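Local coordinates for protein VP5 (Halorubrum pleomorphic virus 2, PDB 6QGI) that is a viral envelope protein that probably drives fusion of the virus membrane with that of its haloarchaeal host, at residues W18-F23 with N103-T108; T108-F113 with F169-G174; G326-G331 with T458-D463. All blocks are in the same frame, centred on the assembly; numbering follows the deposited sequence.

Interaction 1. Residues W18-F23 with N103-T108; sequences WALREF and NSYLTT
Glu22 and Thr108 bring the two backbones nearest, their CA atoms 6.0 Å apart. Residues 18-23 leave a short 3-10 turn at Ala19 and run on without regular structure beside the helix that carries 103-108. Tyr105 and Thr108, three residues apart and hence about one helical turn from each other, supply the helix's side of the contact.

Tyr105 makes the polar link: its OH donates to Ala19 O at 2.6 Å, almost straight down the carbonyl bond (C=O...O angle 171°). With CG anti to the backbone N (chi1 163°), the ring is carried out to that carbonyl, Ala19 O lying at the ring edge, 3.2 Å from Tyr105 CE1. Tyrosine suits the place because it reaches across to the loop with a flat apolar ring and ends in a donor for a buried backbone oxygen. Leu20 O also lies near the plane of the ring, at its edge, and accepts a hydrogen bond from Arg271 NE.

Thr108 works with its methyl. Thr108 CG2 comes up to the peptide joining Arg21 to Glu22, 3.5 Å from Glu22 N, while Thr108 OG1 turns back to Ser104 O at 3.1 Å, a bond inside the helix that fixes the rotation of the side chain. A beta-branched residue can thus offer carbon outward and settle its hydroxyl locally.

The side chain of Arg21 leads off to a salt bridge with Asp289 of helix 285-292 and touches Ala275 of helix 270-279. Ala19 and Tyr105 both pack on Val69 of helix 66-86, so the loop packs on helix 91-133 with these three helices close around it.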
loop_
_atom_site.group_PDB
_atom_site.type_symbol
_atom_site.label_atom_id
_atom_site.label_comp_id
_atom_site.label_asym_id
_atom_site.label_seq_id
_atom_site.Cartn_x
_atom_site.Cartn_y
_atom_site.Cartn_z
ATOM N N TRP A 18 5.598 -4.457 6.479
ATOM C CA TRP A 18 6.864 -4.934 5.911
ATOM C C TRP A 18 8.043 -4.037 6.286
ATOM O O TRP A 18 9.196 -4.473 6.234
ATOM C CB TRP A 18 6.752 -5.024 4.384
ATOM C CG TRP A 18 6.458 -3.711 3.727
ATOM C CD1 TRP A 18 5.229 -3.173 3.486
ATOM C CD2 TRP A 18 7.415 -2.777 3.218
ATOM N NE1 TRP A 18 5.361 -1.932 2.915
ATOM C CE2 TRP A 18 6.692 -1.678 2.704
ATOM C CE3 TRP A 18 8.819 -2.756 3.155
ATOM C CZ2 TRP A 18 7.326 -0.572 2.128
ATOM C CZ3 TRP A 18 9.447 -1.662 2.582
ATOM C CH2 TRP A 18 8.703 -0.590 2.067
ATOM N N ALA A 19 7.755 -2.771 6.621
ATOM C CA ALA A 19 8.761 -1.805 7.035
ATOM C C ALA A 19 8.953 -1.849 8.550
ATOM O O ALA A 19 9.859 -1.206 9.066
ATOM C CB ALA A 19 8.349 -0.411 6.587
ATOM N N LEU A 20 8.115 -2.629 9.262
ATOM C CA LEU A 20 8.186 -2.734 10.719
ATOM C C LEU A 20 8.603 -4.118 11.211
ATOM O O LEU A 20 9.350 -4.210 12.182
ATOM C CB LEU A 20 6.837 -2.360 11.342
ATOM C CG LEU A 20 6.464 -0.891 11.274
ATOM C CD1 LEU A 20 5.061 -0.694 11.710
ATOM C CD2 LEU A 20 7.397 -0.042 12.140
ATOM N N ARG A 21 8.115 -5.189 10.559
ATOM C CA ARG A 21 8.394 -6.571 10.964
ATOM C C ARG A 21 8.337 -7.514 9.768
ATOM O O ARG A 21 7.972 -7.073 8.679
ATOM C CB ARG A 21 7.363 -7.001 12.023
ATOM C CG ARG A 21 5.953 -7.130 11.446
ATOM C CD ARG A 21 4.873 -7.086 12.489
ATOM N NE ARG A 21 3.587 -6.800 11.855
ATOM C CZ ARG A 21 3.080 -5.581 11.702
ATOM N NH1 ARG A 21 3.741 -4.519 12.154
ATOM N NH2 ARG A 21 1.911 -5.411 11.106
ATOM N N GLU A 22 8.655 -8.815 9.977
ATOM C CA GLU A 22 8.541 -9.840 8.938
ATOM C C GLU A 22 7.068 -9.899 8.511
ATOM O O GLU A 22 6.185 -10.042 9.358
ATOM C CB GLU A 22 9.058 -11.197 9.441
ATOM C CG GLU A 22 9.382 -12.166 8.319
ATOM C CD GLU A 22 9.628 -13.611 8.709
ATOM O OE1 GLU A 22 9.444 -13.958 9.899
ATOM O OE2 GLU A 22 9.998 -14.404 7.813
ATOM N N PHE A 23 6.808 -9.663 7.225
ATOM C CA PHE A 23 5.458 -9.573 6.670
ATOM C C PHE A 23 5.122 -10.771 5.789
ATOM O O PHE A 23 6.015 -11.348 5.164
ATOM C CB PHE A 23 5.332 -8.270 5.861
ATOM C CG PHE A 23 3.994 -7.561 5.881
ATOM C CD1 PHE A 23 3.322 -7.337 7.081
ATOM C CD2 PHE A 23 3.447 -7.039 4.712
ATOM C CE1 PHE A 23 2.093 -6.670 7.098
ATOM C CE2 PHE A 23 2.223 -6.360 4.733
ATOM C CZ PHE A 23 1.558 -6.175 5.927
ATOM N N ASN A 103 21.168 -2.865 11.706
ATOM C CA ASN A 103 21.383 -3.900 10.707
ATOM C C ASN A 103 20.339 -5.013 10.783
ATOM O O ASN A 103 19.894 -5.473 9.735
ATOM C CB ASN A 103 22.794 -4.469 10.829
ATOM C CG ASN A 103 23.883 -3.448 10.570
ATOM O OD1 ASN A 103 23.709 -2.470 9.834
ATOM N ND2 ASN A 103 25.038 -3.645 11.178
ATOM N N SER A 104 19.932 -5.421 12.000
ATOM C CA SER A 104 18.938 -6.474 12.226
ATOM C C SER A 104 17.555 -6.043 11.736
ATOM O O SER A 104 16.873 -6.815 11.056
ATOM C CB SER A 104 18.876 -6.843 13.706
ATOM O OG SER A 104 18.117 -8.020 13.913
ATOM N N TYR A 105 17.154 -4.808 12.076
ATOM C CA TYR A 105 15.870 -4.241 11.694
ATOM C C TYR A 105 15.835 -3.927 10.183
ATOM O O TYR A 105 14.841 -4.256 9.527
ATOM C CB TYR A 105 15.545 -2.995 12.544
ATOM C CG TYR A 105 14.461 -2.109 11.966
ATOM C CD1 TYR A 105 13.174 -2.597 11.750
ATOM C CD2 TYR A 105 14.721 -0.787 11.632
ATOM C CE1 TYR A 105 12.181 -1.791 11.203
ATOM C CE2 TYR A 105 13.731 0.031 11.095
ATOM C CZ TYR A 105 12.465 -0.477 10.875
ATOM O OH TYR A 105 11.496 0.344 10.356
ATOM N N LEU A 106 16.905 -3.317 9.637
ATOM C CA LEU A 106 16.956 -2.967 8.214
ATOM C C LEU A 106 17.095 -4.208 7.327
ATOM O O LEU A 106 16.661 -4.145 6.180
ATOM C CB LEU A 106 18.027 -1.904 7.892
ATOM C CG LEU A 106 17.713 -0.526 8.517
ATOM C CD1 LEU A 106 18.839 0.394 8.427
ATOM C CD2 LEU A 106 16.538 0.135 7.872
ATOM N N THR A 107 17.589 -5.350 7.865
ATOM C CA THR A 107 17.653 -6.616 7.120
ATOM C C THR A 107 16.219 -7.112 6.920
ATOM O O THR A 107 15.884 -7.528 5.818
ATOM C CB THR A 107 18.567 -7.639 7.829
ATOM O OG1 THR A 107 19.905 -7.200 7.651
ATOM C CG2 THR A 107 18.450 -9.057 7.270
ATOM N N THR A 108 15.370 -7.003 7.965
ATOM C CA THR A 108 13.962 -7.409 7.941
ATOM C C THR A 108 13.184 -6.529 6.956
ATOM O O THR A 108 12.272 -7.030 6.310
ATOM C CB THR A 108 13.368 -7.374 9.358
ATOM O OG1 THR A 108 14.190 -8.158 10.224
ATOM C CG2 THR A 108 11.950 -7.909 9.417
#

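Interaction 2. Residues T108-F113 with F169-G174; sequences TVQSNF and FTLADG
The ring of Phe169 presents its edge to the side-chain amide of Gln110, the two planes standing 86° apart. Gln110 NE2 lies close to the ring plane, 3.6 Å from Phe169 CZ, and Gln110 CD sits in that plane too, a van der Waals contact. Leu171 CD2 is a further neighbour at the same ring's edge. An aromatic side chain fits here because its apolar ring packs on Leu114 and Met196.

The other end of the amide does the polar work. Gln110 OE1 accepts from Ala172 N at 3.0 Å, in the plane of the amide and on a lone pair, with a fairly straight N-H...O angle of 160°. Glutamine is long enough to cross from helix to loop: CG lies anti to the carbonyl carbon (chi1 -71°) and the chain is extended beyond it. The bond holds Ala172, the second residue of the type I beta turn Leu171 to Gly174, which is closed by Gly174 N to Leu171 O at 2.9 Å. Gly174 has a positive phi, where a side chain would press on the preceding carbonyl oxygen.

Leu171 lies alongside the glutamine stem, Leu171 CD2 meeting Gln110 CB at 3.6 Å and Leu171 CD1 lying 3.7 Å from Ser111 OG, whose hydroxyl is bonded to Thr107 O.

Leu171 also packs on Met177 of strand 176-186, the antiparallel partner of strand 167-170. Ala172, small enough to fit between helices, touches Leu239 and Arg243 of helix 225-253, so the turn that follows the strand is seated against helices 91-133 and 225-253.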
loop_
_atom_site.group_PDB
_atom_site.type_symbol
_atom_site.label_atom_id
_atom_site.label_comp_id
_atom_site.label_asym_id
_atom_site.label_seq_id
_atom_site.Cartn_x
_atom_site.Cartn_y
_atom_site.Cartn_z
ATOM N N THR A 108 15.370 -7.003 7.965
ATOM C CA THR A 108 13.962 -7.409 7.941
ATOM C C THR A 108 13.184 -6.529 6.956
ATOM O O THR A 108 12.272 -7.030 6.310
ATOM C CB THR A 108 13.368 -7.374 9.358
ATOM O OG1 THR A 108 14.190 -8.158 10.224
ATOM C CG2 THR A 108 11.950 -7.909 9.417
ATOM N N VAL A 109 13.565 -5.245 6.809
ATOM C CA VAL A 109 12.913 -4.320 5.874
ATOM C C VAL A 109 13.372 -4.671 4.454
ATOM O O VAL A 109 12.515 -4.861 3.588
ATOM C CB VAL A 109 13.143 -2.820 6.230
ATOM C CG1 VAL A 109 12.546 -1.892 5.177
ATOM C CG2 VAL A 109 12.575 -2.494 7.606
ATOM N N GLN A 110 14.702 -4.793 4.226
ATOM C CA GLN A 110 15.282 -5.151 2.918
ATOM C C GLN A 110 14.766 -6.497 2.415
ATOM O O GLN A 110 14.426 -6.610 1.239
ATOM C CB GLN A 110 16.810 -5.210 2.982
ATOM C CG GLN A 110 17.510 -3.873 3.133
ATOM C CD GLN A 110 18.951 -4.062 3.538
ATOM O OE1 GLN A 110 19.295 -4.921 4.364
ATOM N NE2 GLN A 110 19.827 -3.251 2.974
ATOM N N SER A 111 14.700 -7.511 3.308
ATOM C CA SER A 111 14.222 -8.857 2.982
ATOM C C SER A 111 12.781 -8.832 2.530
ATOM O O SER A 111 12.472 -9.451 1.522
ATOM C CB SER A 111 14.375 -9.806 4.167
ATOM O OG SER A 111 15.735 -9.886 4.557
ATOM N N ASN A 112 11.905 -8.105 3.247
ATOM C CA ASN A 112 10.486 -8.003 2.900
ATOM C C ASN A 112 10.299 -7.366 1.535
ATOM O O ASN A 112 9.498 -7.858 0.744
ATOM C CB ASN A 112 9.721 -7.215 3.954
ATOM C CG ASN A 112 9.504 -7.957 5.243
ATOM O OD1 ASN A 112 9.381 -9.188 5.289
ATOM N ND2 ASN A 112 9.466 -7.217 6.330
ATOM N N PHE A 113 11.062 -6.291 1.257
ATOM C CA PHE A 113 11.045 -5.547 0.004
ATOM C C PHE A 113 11.519 -6.421 -1.168
ATOM O O PHE A 113 10.935 -6.365 -2.248
ATOM C CB PHE A 113 11.919 -4.289 0.148
ATOM C CG PHE A 113 12.105 -3.458 -1.099
ATOM C CD1 PHE A 113 11.149 -2.530 -1.482
ATOM C CD2 PHE A 113 13.268 -3.553 -1.852
ATOM C CE1 PHE A 113 11.325 -1.758 -2.632
ATOM C CE2 PHE A 113 13.443 -2.779 -2.998
ATOM C CZ PHE A 113 12.475 -1.882 -3.375
ATOM N N PHE A 169 22.362 -10.125 -3.293
ATOM C CA PHE A 169 22.374 -8.883 -2.525
ATOM C C PHE A 169 22.822 -9.127 -1.093
ATOM O O PHE A 169 22.317 -10.032 -0.430
ATOM C CB PHE A 169 20.983 -8.221 -2.546
ATOM C CG PHE A 169 20.879 -6.946 -1.736
ATOM C CD1 PHE A 169 21.357 -5.742 -2.238
ATOM C CD2 PHE A 169 20.293 -6.947 -0.474
ATOM C CE1 PHE A 169 21.262 -4.568 -1.490
ATOM C CE2 PHE A 169 20.183 -5.768 0.263
ATOM C CZ PHE A 169 20.665 -4.587 -0.251
ATOM N N THR A 170 23.748 -8.293 -0.612
ATOM C CA THR A 170 24.249 -8.385 0.753
ATOM C C THR A 170 23.366 -7.501 1.643
ATOM O O THR A 170 23.286 -6.289 1.427
ATOM C CB THR A 170 25.742 -8.019 0.824
ATOM O OG1 THR A 170 26.450 -8.685 -0.227
ATOM C CG2 THR A 170 26.363 -8.367 2.178
ATOM N N LEU A 171 22.700 -8.117 2.632
ATOM C CA LEU A 171 21.827 -7.422 3.575
ATOM C C LEU A 171 22.654 -6.672 4.623
ATOM O O LEU A 171 23.865 -6.901 4.729
ATOM C CB LEU A 171 20.863 -8.422 4.238
ATOM C CG LEU A 171 19.900 -9.147 3.288
ATOM C CD1 LEU A 171 19.357 -10.410 3.903
ATOM C CD2 LEU A 171 18.764 -8.250 2.864
ATOM N N ALA A 172 22.006 -5.761 5.386
ATOM C CA ALA A 172 22.657 -4.972 6.436
ATOM C C ALA A 172 23.292 -5.878 7.485
ATOM O O ALA A 172 24.364 -5.570 8.003
ATOM C CB ALA A 172 21.654 -4.044 7.081
ATOM N N ASP A 173 22.652 -7.035 7.735
ATOM C CA ASP A 173 23.081 -8.106 8.635
ATOM C C ASP A 173 24.421 -8.689 8.197
ATOM O O ASP A 173 25.136 -9.271 9.017
ATOM C CB ASP A 173 22.020 -9.230 8.635
ATOM C CG ASP A 173 21.770 -9.895 9.970
ATOM O OD1 ASP A 173 22.653 -9.809 10.856
ATOM O OD2 ASP A 173 20.692 -10.506 10.134
ATOM N N GLY A 174 24.727 -8.553 6.909
ATOM C CA GLY A 174 25.943 -9.089 6.316
ATOM C C GLY A 174 25.694 -10.397 5.597
ATOM O O GLY A 174 26.580 -10.902 4.902
#

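Interaction 3. Residues G326-G331 with T458-D463; sequences GPLESG and TATSFD
Leu328 O is gripped by two donors of one residue, Thr460. Thr460 N reaches Leu328 O at 3.0 Å, nearly in line with the C=O bond although the hydrogen bond itself is bent at the hydrogen (N-H...O angle 135°). Thr460 OG1 donates to Leu328 O at 2.9 Å, in the carbonyl plane and on a lone pair. The hydroxyl gets there because it stands between the backbone N and the carbonyl carbon (chi1 56°), an orientation that threonine tolerates well. A third bond, Ser330 N to Thr458 O at 2.9 Å, is straight at 168°, but its donor stands above the carbonyl plane. Thr458 O takes a CA-H...O contact from Glu329 CA as well, at 3.4 Å.

The two backbone bonds flank Glu329 and Ala459, which form a single antiparallel bridge as a non-hydrogen-bonded pair, their CA atoms 4.4 Å apart. Two irregular loops are thereby paired beside the beta-rich part of the protein without becoming regular strands.

Outward from the bridge, Pro327, preceded by a cis peptide, lays CB against Thr460 O. Gly326 suits its position because a beta carbon would crowd Phe462 CE2. Leu328 meets the rim of the Phe462 ring, Leu328 CD1 to Phe462 CZ at 4.1 Å, and both side chains pack on Phe318 of strand 312-320, while Leu328 also touches Ile445 of strand 443-450.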
loop_
_atom_site.group_PDB
_atom_site.type_symbol
_atom_site.label_atom_id
_atom_site.label_comp_id
_atom_site.label_asym_id
_atom_site.label_seq_id
_atom_site.Cartn_x
_atom_site.Cartn_y
_atom_site.Cartn_z
ATOM N N GLY A 326 -0.693 19.650 4.507
ATOM C CA GLY A 326 -1.698 20.126 5.438
ATOM C C GLY A 326 -1.436 21.545 5.907
ATOM O O GLY A 326 -0.432 22.158 5.532
ATOM N N PRO A 327 -2.330 22.104 6.742
ATOM C CA PRO A 327 -3.541 21.472 7.280
ATOM C C PRO A 327 -4.707 21.476 6.297
ATOM O O PRO A 327 -5.033 22.506 5.713
ATOM C CB PRO A 327 -3.851 22.320 8.520
ATOM C CG PRO A 327 -3.332 23.681 8.186
ATOM C CD PRO A 327 -2.146 23.468 7.273
ATOM N N LEU A 328 -5.312 20.302 6.107
ATOM C CA LEU A 328 -6.487 20.103 5.266
ATOM C C LEU A 328 -7.651 20.857 5.895
ATOM O O LEU A 328 -7.754 20.896 7.123
ATOM C CB LEU A 328 -6.788 18.603 5.112
ATOM C CG LEU A 328 -5.619 17.724 4.654
ATOM C CD1 LEU A 328 -6.032 16.293 4.533
ATOM C CD2 LEU A 328 -5.038 18.211 3.331
ATOM N N GLU A 329 -8.472 21.517 5.072
ATOM C CA GLU A 329 -9.559 22.371 5.546
ATOM C C GLU A 329 -10.937 21.917 5.048
ATOM O O GLU A 329 -11.055 21.363 3.951
ATOM C CB GLU A 329 -9.302 23.830 5.115
ATOM C CG GLU A 329 -7.979 24.396 5.623
ATOM C CD GLU A 329 -7.358 25.573 4.889
ATOM O OE1 GLU A 329 -7.878 25.979 3.823
ATOM O OE2 GLU A 329 -6.325 26.080 5.383
ATOM N N SER A 330 -11.980 22.187 5.858
ATOM C CA SER A 330 -13.380 21.857 5.570
ATOM C C SER A 330 -13.902 22.694 4.398
ATOM O O SER A 330 -13.632 23.896 4.328
ATOM C CB SER A 330 -14.243 22.085 6.807
ATOM O OG SER A 330 -15.536 21.525 6.660
ATOM N N GLY A 331 -14.604 22.036 3.478
ATOM C CA GLY A 331 -15.189 22.639 2.281
ATOM C C GLY A 331 -14.260 22.747 1.084
ATOM O O GLY A 331 -14.692 23.147 -0.001
ATOM N N THR A 458 -13.034 23.719 11.290
ATOM C CA THR A 458 -12.727 24.139 9.917
ATOM C C THR A 458 -11.356 23.668 9.403
ATOM O O THR A 458 -11.118 23.733 8.195
ATOM C CB THR A 458 -12.803 25.666 9.806
ATOM O OG1 THR A 458 -11.910 26.257 10.754
ATOM C CG2 THR A 458 -14.214 26.194 10.002
ATOM N N ALA A 459 -10.460 23.208 10.295
ATOM C CA ALA A 459 -9.121 22.770 9.895
ATOM C C ALA A 459 -8.665 21.510 10.637
ATOM O O ALA A 459 -9.215 21.162 11.687
ATOM C CB ALA A 459 -8.118 23.895 10.126
ATOM N N THR A 460 -7.643 20.836 10.077
ATOM C CA THR A 460 -7.033 19.631 10.640
ATOM C C THR A 460 -5.724 19.976 11.370
ATOM O O THR A 460 -5.106 21.000 11.079
ATOM C CB THR A 460 -6.772 18.578 9.542
ATOM O OG1 THR A 460 -5.961 19.144 8.514
ATOM C CG2 THR A 460 -8.047 17.985 8.964
ATOM N N SER A 461 -5.313 19.116 12.321
ATOM C CA SER A 461 -4.076 19.242 13.097
ATOM C C SER A 461 -3.397 17.875 13.154
ATOM O O SER A 461 -3.931 16.941 13.762
ATOM C CB SER A 461 -4.355 19.791 14.495
ATOM O OG SER A 461 -3.180 19.836 15.288
ATOM N N PHE A 462 -2.238 17.754 12.486
ATOM C CA PHE A 462 -1.476 16.508 12.401
ATOM C C PHE A 462 -0.441 16.416 13.522
ATOM O O PHE A 462 0.286 17.373 13.788
ATOM C CB PHE A 462 -0.827 16.351 11.008
ATOM C CG PHE A 462 -1.862 16.127 9.930
ATOM C CD1 PHE A 462 -2.371 14.858 9.686
ATOM C CD2 PHE A 462 -2.377 17.195 9.204
ATOM C CE1 PHE A 462 -3.370 14.661 8.733
ATOM C CE2 PHE A 462 -3.383 16.998 8.255
ATOM C CZ PHE A 462 -3.877 15.734 8.031
ATOM N N ASP A 463 -0.422 15.262 14.202
ATOM C CA ASP A 463 0.474 14.973 15.314
ATOM C C ASP A 463 1.405 13.807 15.008
ATOM O O ASP A 463 1.006 12.807 14.406
ATOM C CB ASP A 463 -0.324 14.657 16.596
ATOM C CG ASP A 463 -1.003 15.838 17.268
ATOM O OD1 ASP A 463 -0.418 16.949 17.263
ATOM O OD2 ASP A 463 -2.101 15.644 17.835
#

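How the interactions relate
From the N terminus, interaction 1 closes a long, mostly helical loop through helices 37-60 and 66-86, tying the N-terminal loop to helix 91-133. Interaction 2 opens on that same helix, shares Thr108, and closes a shorter loop through strand 155-159, tying in the end of strand 167-170. Centres 8 Å apart, the two touch: Asn112 ND2 reaches Trp18 O, and Thr107 OG1 meets Asp173 N. Interaction 3 closes an excursion of strands and loops with no helix, joining the loop before strand 333-334 to that between strand 443-450 and helix 476-496; its centre lies about 33 Å and 38 Å from those of interactions 1 and 2. All three are in series; none nests or crosses.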